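Local coordinates for hypothetical protein PH1952 (Pyrococcus horikoshii, PDB 1ZJJ), which is uncharacterised but probably acts as a magnesium-dependent phosphatase of the haloacid dehalogenase (HAD) superfamily, at residues Pro35-Thr40 with Glu198-Glu203; Asn41-Thr46 with Ile67-Ala72; Gly186-Pro191 with Ala219-Met224; Glu204-Gly209 with Lys225-Leu230. All blocks are in the same frame, centred on the assembly; numbering follows the deposited sequence.

Contact 1 of 4, residues Pro35-Thr40 with Glu198-Glu203; sequences PFAFLT and EMFPGE
Phe200 holds its CG anti to the carbonyl carbon, chi1 -53°, and this swings the ring toward Pro35 and Ala37. Met199 does the reverse: its CG stands anti to the backbone N, chi1 -177°, and SD reaches the same strand beside the ring. The contact sets the C-terminal end of helix 190-199, and the turn after it, against strand 36-40 of the parallel sheet of a HAD-type alpha/beta core. Phe200 is the first residue to leave helical geometry; beyond it the chain loops out through Pro201 and Gly202 before strand 204-209 begins. Phe36 and Ala37 of the strand meet the rim of the Phe200 ring. The methyl CB of Ala37 lies in the ring plane at the edge, 3.6 Å from Phe200 CE2. The carbonyl O of Phe36 also sits near the plane, 3.6 Å from Phe200 CZ. Pro35 comes in obliquely, with CB 3.7 Å from Phe200 CE1. One face of the ring is taken by CG of the preceding Met199, offset toward the rim. No hydrogen bond joins the segments; the side-chain contacts are apolar. Ile5 of strand 2-6 also touches the ring, and Ile67 of strand 66-68 touches Met199. With Phe200 cut back to an alanine, the side chain would no longer reach Pro35 CB, and a gap would probably open between the helix end and the sheet. Arg197 ties down the turn by hydrogen bonds to the carbonyls of Phe200 and Glu203. Beside the ring, Met199 SD rests 4.0 Å from Ala37 CB.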
# COMPACT_ATOMS: atom_id res chain seq x y z
N PRO B 35 30.91 11.59 21.57
CA PRO B 35 30.24 10.32 21.28
C PRO B 35 29.37 10.47 20.04
O PRO B 35 28.82 11.55 19.78
CB PRO B 35 29.39 10.08 22.52
CG PRO B 35 30.10 10.84 23.60
CD PRO B 35 30.50 12.11 22.88
N PHE B 36 29.22 9.40 19.27
CA PHE B 36 28.40 9.45 18.07
C PHE B 36 27.82 8.09 17.75
O PHE B 36 28.29 7.06 18.26
CB PHE B 36 29.22 9.98 16.89
CG PHE B 36 30.37 9.09 16.51
CD1 PHE B 36 30.20 8.05 15.61
CD2 PHE B 36 31.63 9.28 17.09
CE1 PHE B 36 31.26 7.19 15.29
CE2 PHE B 36 32.69 8.43 16.78
CZ PHE B 36 32.50 7.39 15.88
N ALA B 37 26.80 8.09 16.91
CA ALA B 37 26.17 6.84 16.49
C ALA B 37 25.54 7.05 15.13
O ALA B 37 25.21 8.18 14.75
CB ALA B 37 25.11 6.43 17.50
N PHE B 38 25.40 5.97 14.38
CA PHE B 38 24.79 6.03 13.06
C PHE B 38 23.37 5.49 13.22
O PHE B 38 23.14 4.52 13.96
CB PHE B 38 25.62 5.20 12.07
CG PHE B 38 27.04 5.69 11.90
CD1 PHE B 38 27.42 6.96 12.34
CD2 PHE B 38 27.99 4.90 11.26
CE1 PHE B 38 28.72 7.43 12.15
CE2 PHE B 38 29.30 5.36 11.07
CZ PHE B 38 29.67 6.63 11.52
N LEU B 39 22.42 6.12 12.55
CA LEU B 39 21.03 5.74 12.69
C LEU B 39 20.31 5.63 11.35
O LEU B 39 19.97 6.65 10.75
CB LEU B 39 20.32 6.78 13.58
CG LEU B 39 18.88 6.52 14.03
CD1 LEU B 39 18.88 5.40 15.06
CD2 LEU B 39 18.27 7.79 14.65
N THR B 40 20.07 4.40 10.90
CA THR B 40 19.39 4.17 9.63
C THR B 40 18.01 3.53 9.77
O THR B 40 17.81 2.63 10.60
CB THR B 40 20.23 3.28 8.69
OG1 THR B 40 19.53 3.08 7.46
CG2 THR B 40 20.51 1.92 9.33
N GLU B 198 18.60 5.86 25.16
CA GLU B 198 19.04 4.76 25.99
C GLU B 198 20.56 4.60 25.88
O GLU B 198 21.24 4.28 26.85
CB GLU B 198 18.28 3.49 25.53
CG GLU B 198 18.86 2.14 25.92
CD GLU B 198 18.94 1.95 27.41
OE1 GLU B 198 18.15 2.56 28.15
OE2 GLU B 198 19.82 1.17 27.85
N MET B 199 21.08 4.86 24.68
CA MET B 199 22.52 4.74 24.42
C MET B 199 23.28 5.95 24.98
O MET B 199 24.36 5.82 25.54
CB MET B 199 22.78 4.64 22.93
CG MET B 199 24.25 4.46 22.58
SD MET B 199 24.53 4.29 20.80
CE MET B 199 23.36 2.99 20.42
N PHE B 200 22.71 7.13 24.81
CA PHE B 200 23.30 8.36 25.29
C PHE B 200 22.29 9.03 26.21
O PHE B 200 21.54 9.89 25.79
CB PHE B 200 23.63 9.27 24.12
CG PHE B 200 24.45 8.63 23.04
CD1 PHE B 200 25.81 8.37 23.24
CD2 PHE B 200 23.86 8.26 21.84
CE1 PHE B 200 26.56 7.75 22.24
CE2 PHE B 200 24.60 7.64 20.84
CZ PHE B 200 25.95 7.38 21.04
N PRO B 201 22.26 8.66 27.50
CA PRO B 201 21.36 9.17 28.54
C PRO B 201 21.13 10.66 28.83
O PRO B 201 19.99 11.11 28.78
CB PRO B 201 21.82 8.42 29.80
CG PRO B 201 22.30 7.13 29.28
CD PRO B 201 23.11 7.60 28.04
N GLY B 202 22.17 11.43 29.12
CA GLY B 202 21.94 12.83 29.42
C GLY B 202 22.61 13.84 28.48
O GLY B 202 22.66 15.02 28.79
N GLU B 203 23.11 13.39 27.33
CA GLU B 203 23.81 14.27 26.38
C GLU B 203 22.91 15.20 25.58
O GLU B 203 21.70 14.97 25.43
CB GLU B 203 24.66 13.44 25.38
CG GLU B 203 25.96 12.93 25.97
CD GLU B 203 25.90 11.50 26.37
OE1 GLU B 203 26.97 10.92 26.58
OE2 GLU B 203 24.79 10.93 26.46

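Contact 2 of 4, residues Asn41-Thr46 with Ile67-Ala72; sequences NNSTKT and ITSGLA
Ser69 OG donates a hydrogen bond to Asn41 O, 2.7 Å away, and this is the one direct hydrogen bond between the segments. The hydroxyl comes from above the carbonyl plane, 64° out of it, and not along a lone pair. Ser69 chi1 of 61° places OG between its own backbone N and carbonyl carbon, facing the loop. The same OG lies 3.1 Å from Ser43 CB. Thr68 makes the second meeting point. Its CB faces Asn42 O and its methyl CG2 lies 3.7 Å from Lys45 O. Asn42 O is buried here and has no polar partner in the model. A water bound to Thr68 OG1 at 2.7 Å also reaches Lys45 O, but weakly.

The contact joins the loop after strand 36-40 to the start of helix 69-80, at the C-terminal ends of strands 36-40 and 66-68 of the parallel HAD-type sheet. Thr68 is the N-cap of that helix, and its OG1 accepts from Leu71 N at 3.1 Å. The loop is shaped by an Asx turn. Asn42 OD1 takes Thr44 N in the carbonyl plane at 3.0 Å and also takes Thr44 OG1 at 2.6 Å. Two donors therefore fix the rotation of the Asn42 amide.

Further out, the side-chain amide of Asn41 is held at both ends. Its ND2 donates to Asp154, and its OD1 accepts from Lys187 N. Thr46 closes the loop as the N-cap of helix 47-56, with OG1 bonded to Met49 N. The Asn41 side chain lies about 8 Å from the bound magnesium ion.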
# COMPACT_ATOMS: atom_id res chain seq x y z
N ASN B 41 17.05 4.00 8.96
CA ASN B 41 15.69 3.49 8.93
C ASN B 41 15.62 2.17 8.18
O ASN B 41 14.62 1.46 8.20
CB ASN B 41 14.81 4.53 8.25
CG ASN B 41 14.09 5.34 9.30
OD1 ASN B 41 14.29 5.18 10.50
ND2 ASN B 41 13.22 6.25 8.81
N ASN B 42 16.70 1.84 7.47
CA ASN B 42 16.72 0.62 6.66
C ASN B 42 16.81 -0.60 7.57
O ASN B 42 17.64 -0.65 8.48
CB ASN B 42 17.91 0.66 5.70
CG ASN B 42 17.73 -0.28 4.52
OD1 ASN B 42 17.51 -1.48 4.69
ND2 ASN B 42 17.82 0.27 3.31
N SER B 43 15.96 -1.59 7.34
CA SER B 43 15.96 -2.79 8.18
C SER B 43 16.38 -4.07 7.47
O SER B 43 16.30 -5.16 8.05
CB SER B 43 14.57 -2.99 8.79
OG SER B 43 13.62 -3.33 7.80
N THR B 44 16.82 -3.95 6.22
CA THR B 44 17.24 -5.14 5.45
C THR B 44 18.61 -5.70 5.88
O THR B 44 18.95 -6.85 5.61
CB THR B 44 17.26 -4.79 3.96
OG1 THR B 44 18.25 -3.79 3.73
CG2 THR B 44 15.89 -4.25 3.51
N LYS B 45 19.43 -4.84 6.52
CA LYS B 45 20.78 -5.28 6.87
C LYS B 45 21.06 -5.17 8.37
O LYS B 45 20.47 -4.37 9.08
CB LYS B 45 21.78 -4.40 6.11
CG LYS B 45 21.80 -4.69 4.60
CD LYS B 45 22.91 -3.93 3.88
CE LYS B 45 22.96 -4.23 2.38
NZ LYS B 45 21.89 -3.52 1.69
N THR B 46 21.98 -6.03 8.86
CA THR B 46 22.37 -5.91 10.26
C THR B 46 23.43 -4.83 10.47
O THR B 46 24.08 -4.37 9.54
CB THR B 46 22.96 -7.24 10.76
OG1 THR B 46 24.08 -7.59 9.95
CG2 THR B 46 21.92 -8.36 10.73
N ILE B 67 22.83 1.84 14.65
CA ILE B 67 21.45 1.51 15.00
C ILE B 67 20.58 1.45 13.76
O ILE B 67 20.44 2.43 13.03
CB ILE B 67 20.87 2.57 15.95
CG1 ILE B 67 21.77 2.72 17.17
CG2 ILE B 67 19.45 2.16 16.37
CD1 ILE B 67 21.40 3.88 18.05
N THR B 68 20.00 0.27 13.52
CA THR B 68 19.13 0.06 12.37
C THR B 68 17.69 0.03 12.89
O THR B 68 17.46 -0.21 14.08
CB THR B 68 19.42 -1.29 11.70
OG1 THR B 68 19.18 -2.35 12.63
CG2 THR B 68 20.88 -1.35 11.24
N SER B 69 16.73 0.26 12.01
CA SER B 69 15.34 0.23 12.44
C SER B 69 15.02 -1.17 12.97
O SER B 69 14.21 -1.32 13.87
CB SER B 69 14.39 0.61 11.30
OG SER B 69 14.49 -0.28 10.20
N GLY B 70 15.68 -2.18 12.41
CA GLY B 70 15.45 -3.55 12.85
C GLY B 70 15.88 -3.75 14.29
O GLY B 70 15.19 -4.41 15.07
N LEU B 71 17.02 -3.18 14.65
CA LEU B 71 17.47 -3.35 16.01
C LEU B 71 16.59 -2.52 16.94
O LEU B 71 16.21 -2.95 18.02
CB LEU B 71 18.92 -2.87 16.11
CG LEU B 71 19.37 -2.64 17.55
CD1 LEU B 71 19.60 -3.96 18.30
CD2 LEU B 71 20.68 -1.86 17.65
N ALA B 72 16.20 -1.33 16.51
CA ALA B 72 15.28 -0.50 17.30
C ALA B 72 13.94 -1.22 17.50
O ALA B 72 13.32 -1.10 18.56
CB ALA B 72 15.06 0.85 16.60
O HOH W 1 19.35 -5.03 12.22

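Contact 3 of 4, residues Gly186-Pro191 with Ala219-Met224; sequences GKPNEP and AKKFGM
The Phe222 ring meets Pro188, Asn189 and Glu190 with its outer end. Pro188 O lies at the edge, near the ring plane and 3.4 Å from Phe222 CE2. Glu190 CA approaches obliquely, 3.3 Å from Phe222 CZ. CB of the neighbouring Lys221 lies over one face, offset toward the rim. The Glu190 and Phe222 side chains cross at about a right angle, with Glu190 CB 3.5 Å from Phe222 CZ, and the carboxylate plane is turned 70° from the ring.

Lys221 NZ donates to Pro188 O over 2.6 Å, coming from above the carbonyl plane. A bend at chi3, 47°, turns the end of the lysine onto that oxygen. Pro188 follows a cis peptide bond, and Gly186 O holds the turn, accepting from Asn189 N and Asn189 ND2 on opposite faces of its carbonyl plane.

Phe222 also stacks on Tyr193 and meets Phe218 at a steep angle. Lys187, just before the cis proline, forms salt bridges with Asp7 and Asp215, consistent with the active-site lysine of HAD phosphatases. The Phe222 contact is surface packing: it joins the turn leading into helix 190-199 to the C-terminal end of helix 212-221, which packs against strands 204-209 and 225-229.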
# COMPACT_ATOMS: atom_id res chain seq x y z
N GLY B 186 10.93 3.45 13.29
CA GLY B 186 11.96 4.38 12.86
C GLY B 186 11.66 5.86 12.79
O GLY B 186 10.55 6.31 13.06
N LYS B 187 12.69 6.63 12.42
CA LYS B 187 12.59 8.08 12.27
C LYS B 187 11.39 8.39 11.38
O LYS B 187 11.16 7.70 10.38
CB LYS B 187 13.86 8.62 11.61
CG LYS B 187 15.14 8.32 12.37
CD LYS B 187 16.37 8.68 11.55
CE LYS B 187 16.49 7.78 10.32
NZ LYS B 187 17.66 8.17 9.50
N PRO B 188 10.64 9.46 11.68
CA PRO B 188 10.82 10.42 12.78
C PRO B 188 10.02 10.06 14.03
O PRO B 188 9.56 10.94 14.76
CB PRO B 188 10.32 11.71 12.16
CG PRO B 188 9.09 11.22 11.45
CD PRO B 188 9.60 9.94 10.76
N ASN B 189 9.86 8.76 14.27
CA ASN B 189 9.08 8.30 15.40
C ASN B 189 9.81 8.15 16.72
O ASN B 189 11.03 8.00 16.77
CB ASN B 189 8.37 7.00 15.01
CG ASN B 189 7.37 7.21 13.90
OD1 ASN B 189 6.26 7.68 14.14
ND2 ASN B 189 7.75 6.88 12.67
N GLU B 190 9.04 8.18 17.79
CA GLU B 190 9.53 8.10 19.16
C GLU B 190 10.29 6.83 19.57
O GLU B 190 11.26 6.90 20.32
CB GLU B 190 8.35 8.37 20.10
CG GLU B 190 8.70 8.59 21.55
CD GLU B 190 9.03 7.30 22.25
OE1 GLU B 190 8.52 6.25 21.80
OE2 GLU B 190 9.77 7.33 23.26
N PRO B 191 9.87 5.64 19.09
CA PRO B 191 10.60 4.43 19.48
C PRO B 191 12.09 4.51 19.12
O PRO B 191 12.95 4.02 19.86
CB PRO B 191 9.89 3.33 18.69
CG PRO B 191 8.48 3.84 18.60
CD PRO B 191 8.70 5.30 18.26
N ALA B 219 14.63 15.19 14.48
CA ALA B 219 15.35 16.12 15.35
C ALA B 219 14.44 17.14 16.00
O ALA B 219 14.51 17.37 17.21
CB ALA B 219 16.43 16.82 14.56
N LYS B 220 13.58 17.76 15.20
CA LYS B 220 12.64 18.77 15.69
C LYS B 220 11.60 18.24 16.67
O LYS B 220 11.28 18.92 17.64
CB LYS B 220 11.93 19.43 14.52
CG LYS B 220 12.88 20.10 13.56
CD LYS B 220 13.96 20.86 14.30
CE LYS B 220 13.48 22.25 14.68
NZ LYS B 220 12.74 22.97 13.61
N LYS B 221 11.06 17.06 16.42
CA LYS B 221 10.06 16.48 17.30
C LYS B 221 10.63 16.11 18.66
O LYS B 221 9.94 16.15 19.67
CB LYS B 221 9.42 15.25 16.65
CG LYS B 221 8.47 15.61 15.50
CD LYS B 221 8.02 14.39 14.72
CE LYS B 221 7.56 13.27 15.66
NZ LYS B 221 7.17 12.06 14.90
N PHE B 222 11.91 15.75 18.69
CA PHE B 222 12.53 15.35 19.95
C PHE B 222 13.61 16.29 20.51
O PHE B 222 14.39 15.90 21.37
CB PHE B 222 13.03 13.92 19.82
CG PHE B 222 11.94 12.96 19.47
CD1 PHE B 222 10.95 12.64 20.39
CD2 PHE B 222 11.85 12.43 18.18
CE1 PHE B 222 9.87 11.83 20.04
CE2 PHE B 222 10.78 11.62 17.82
CZ PHE B 222 9.79 11.32 18.75
N GLY B 223 13.63 17.51 20.00
CA GLY B 223 14.58 18.50 20.49
C GLY B 223 16.06 18.28 20.24
O GLY B 223 16.90 18.64 21.08
N MET B 224 16.39 17.68 19.11
CA MET B 224 17.78 17.45 18.75
C MET B 224 18.14 18.57 17.78
O MET B 224 17.29 19.02 17.02
CB MET B 224 17.94 16.12 18.02
CG MET B 224 17.41 14.92 18.77
SD MET B 224 17.31 13.52 17.65
CE MET B 224 19.05 13.02 17.55

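Contact 4 of 4, residues Glu204-Gly209 with Lys225-Leu230; sequences ELWMVG and KAIMVL
Strands 204-209 and 225-229 run parallel, their axes 21° apart, and five backbone hydrogen bonds link Leu205, Met207 and Gly209 to Lys225, Ile227 and Val229. Met207 N to Lys225 O is almost straight, with an angle of 173° at the hydrogen. On one face of the pair stand Trp206, Val208, Lys225 and Ile227. Trp206 and Lys225 lie side by side and point the same way. The aliphatic chain of the lysine runs over one face of the indole, and CD makes a CH-pi contact 3.6 Å from the centroid of the five-membered ring. Lys225 CE comes within 3.3 Å of Trp206 NE1. Glu204 OE1 accepts from Trp206 NE1 at 3.1 Å, in the plane of the indole, and so helps fix the ring's rotation. Ile227 CD1 meets Trp206 CE3 obliquely at 3.7 Å. Val208 CG1 packs on Val229 CG1 at 3.9 Å. With a serine in place of Trp206, Lys225 would probably lose the flat surface it lies on, and Glu204 OE1 its indole N-H. Helix 256-261 packs on the side of the sheet that carries Trp206 and Val208, while helix 212-221 lies against Met207 and Ala226. The two strands and helix 212-221 form a beta-alpha-beta unit of the HAD-type Rossmann-like core. The first strand leads directly into Asp210, a magnesium ligand, and Gly209 lies about 6 Å from the ion.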
# COMPACT_ATOMS: atom_id res chain seq x y z
N GLU B 204 23.53 16.25 25.03
CA GLU B 204 22.80 17.19 24.18
C GLU B 204 22.95 16.47 22.85
O GLU B 204 24.06 16.22 22.40
CB GLU B 204 23.53 18.53 24.11
CG GLU B 204 23.07 19.37 22.96
CD GLU B 204 23.84 20.67 22.85
OE1 GLU B 204 23.65 21.37 21.84
OE2 GLU B 204 24.64 20.99 23.77
N LEU B 205 21.83 16.12 22.23
CA LEU B 205 21.86 15.38 20.98
C LEU B 205 21.75 16.21 19.72
O LEU B 205 20.96 17.15 19.65
CB LEU B 205 20.72 14.34 20.97
CG LEU B 205 20.66 13.34 22.13
CD1 LEU B 205 19.42 12.46 21.98
CD2 LEU B 205 21.93 12.50 22.14
N TRP B 206 22.55 15.84 18.72
CA TRP B 206 22.54 16.49 17.41
C TRP B 206 22.18 15.40 16.39
O TRP B 206 22.64 14.27 16.49
CB TRP B 206 23.92 17.03 17.04
CG TRP B 206 24.37 18.25 17.78
CD1 TRP B 206 23.77 18.83 18.87
CD2 TRP B 206 25.54 19.02 17.50
NE1 TRP B 206 24.52 19.91 19.29
CE2 TRP B 206 25.61 20.05 18.47
CE3 TRP B 206 26.55 18.94 16.53
CZ2 TRP B 206 26.64 20.99 18.50
CZ3 TRP B 206 27.58 19.88 16.56
CH2 TRP B 206 27.62 20.89 17.54
N MET B 207 21.35 15.75 15.41
CA MET B 207 20.94 14.82 14.37
C MET B 207 21.41 15.36 13.02
O MET B 207 21.10 16.50 12.67
CB MET B 207 19.42 14.67 14.35
CG MET B 207 18.88 13.71 13.30
SD MET B 207 19.34 12.00 13.63
CE MET B 207 19.66 11.39 11.95
N VAL B 208 22.16 14.56 12.29
CA VAL B 208 22.66 14.97 10.98
C VAL B 208 22.05 14.07 9.91
O VAL B 208 22.28 12.85 9.91
CB VAL B 208 24.20 14.86 10.92
CG1 VAL B 208 24.68 15.28 9.55
CG2 VAL B 208 24.84 15.71 12.01
N GLY B 209 21.29 14.66 8.99
CA GLY B 209 20.66 13.87 7.94
C GLY B 209 20.48 14.61 6.63
O GLY B 209 20.81 15.79 6.52
N LYS B 225 19.39 19.02 17.81
CA LYS B 225 19.80 20.06 16.88
C LYS B 225 19.62 19.45 15.49
O LYS B 225 20.16 18.38 15.21
CB LYS B 225 21.26 20.45 17.10
CG LYS B 225 21.77 21.51 16.12
CD LYS B 225 23.25 21.79 16.31
CE LYS B 225 23.52 22.53 17.61
NZ LYS B 225 22.94 23.90 17.58
N ALA B 226 18.85 20.12 14.64
CA ALA B 226 18.57 19.63 13.29
C ALA B 226 19.58 20.12 12.25
O ALA B 226 19.50 21.25 11.76
CB ALA B 226 17.14 20.02 12.88
N ILE B 227 20.52 19.25 11.91
CA ILE B 227 21.55 19.59 10.93
C ILE B 227 21.33 18.84 9.63
O ILE B 227 21.31 17.61 9.60
CB ILE B 227 22.96 19.23 11.45
CG1 ILE B 227 23.18 19.85 12.83
CG2 ILE B 227 24.01 19.72 10.45
CD1 ILE B 227 24.47 19.39 13.50
N MET B 228 21.17 19.58 8.54
CA MET B 228 20.97 18.95 7.25
C MET B 228 22.19 19.16 6.37
O MET B 228 22.79 20.24 6.35
CB MET B 228 19.73 19.52 6.55
CG MET B 228 19.36 18.77 5.28
SD MET B 228 17.88 19.40 4.45
CE MET B 228 18.59 20.23 3.04
N VAL B 229 22.58 18.11 5.65
CA VAL B 229 23.70 18.20 4.73
C VAL B 229 23.11 18.16 3.33
O VAL B 229 22.00 17.66 3.13
CB VAL B 229 24.71 17.04 4.92
CG1 VAL B 229 25.44 17.20 6.25
CG2 VAL B 229 24.00 15.70 4.84
N LEU B 230 23.85 18.68 2.35
CA LEU B 230 23.35 18.73 0.98
C LEU B 230 23.85 17.60 0.07
O LEU B 230 23.60 17.62 -1.14
CB LEU B 230 23.70 20.09 0.38
CG LEU B 230 23.22 21.26 1.26
CD1 LEU B 230 23.70 22.58 0.69
CD2 LEU B 230 21.71 21.24 1.34

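Contacts 1, 2 and 4 all reach the six-stranded parallel sheet, while contact 3 ties together two helices that flank it. Contacts 1 and 2 meet where strands 36-40 and 66-68 pair, Phe38 O lying 2.8 Å from Ile67 N. Contact 3 reaches contact 1 through Lys187 NZ, 3.0 Å from Leu39 O, and contact 2 through the bond to Asn41. Contacts 3 and 4 pack directly, with Ala219 CB 3.7 Å from Met207 CB. Contacts 1 and 4 touch through Phe200 CB, 4.2 Å from Leu205 CD2. Contacts 2 and 4 do not touch, their nearest atoms about 8 Å apart, yet both approach the magnesium site of Asp7, Asp9 and Asp210.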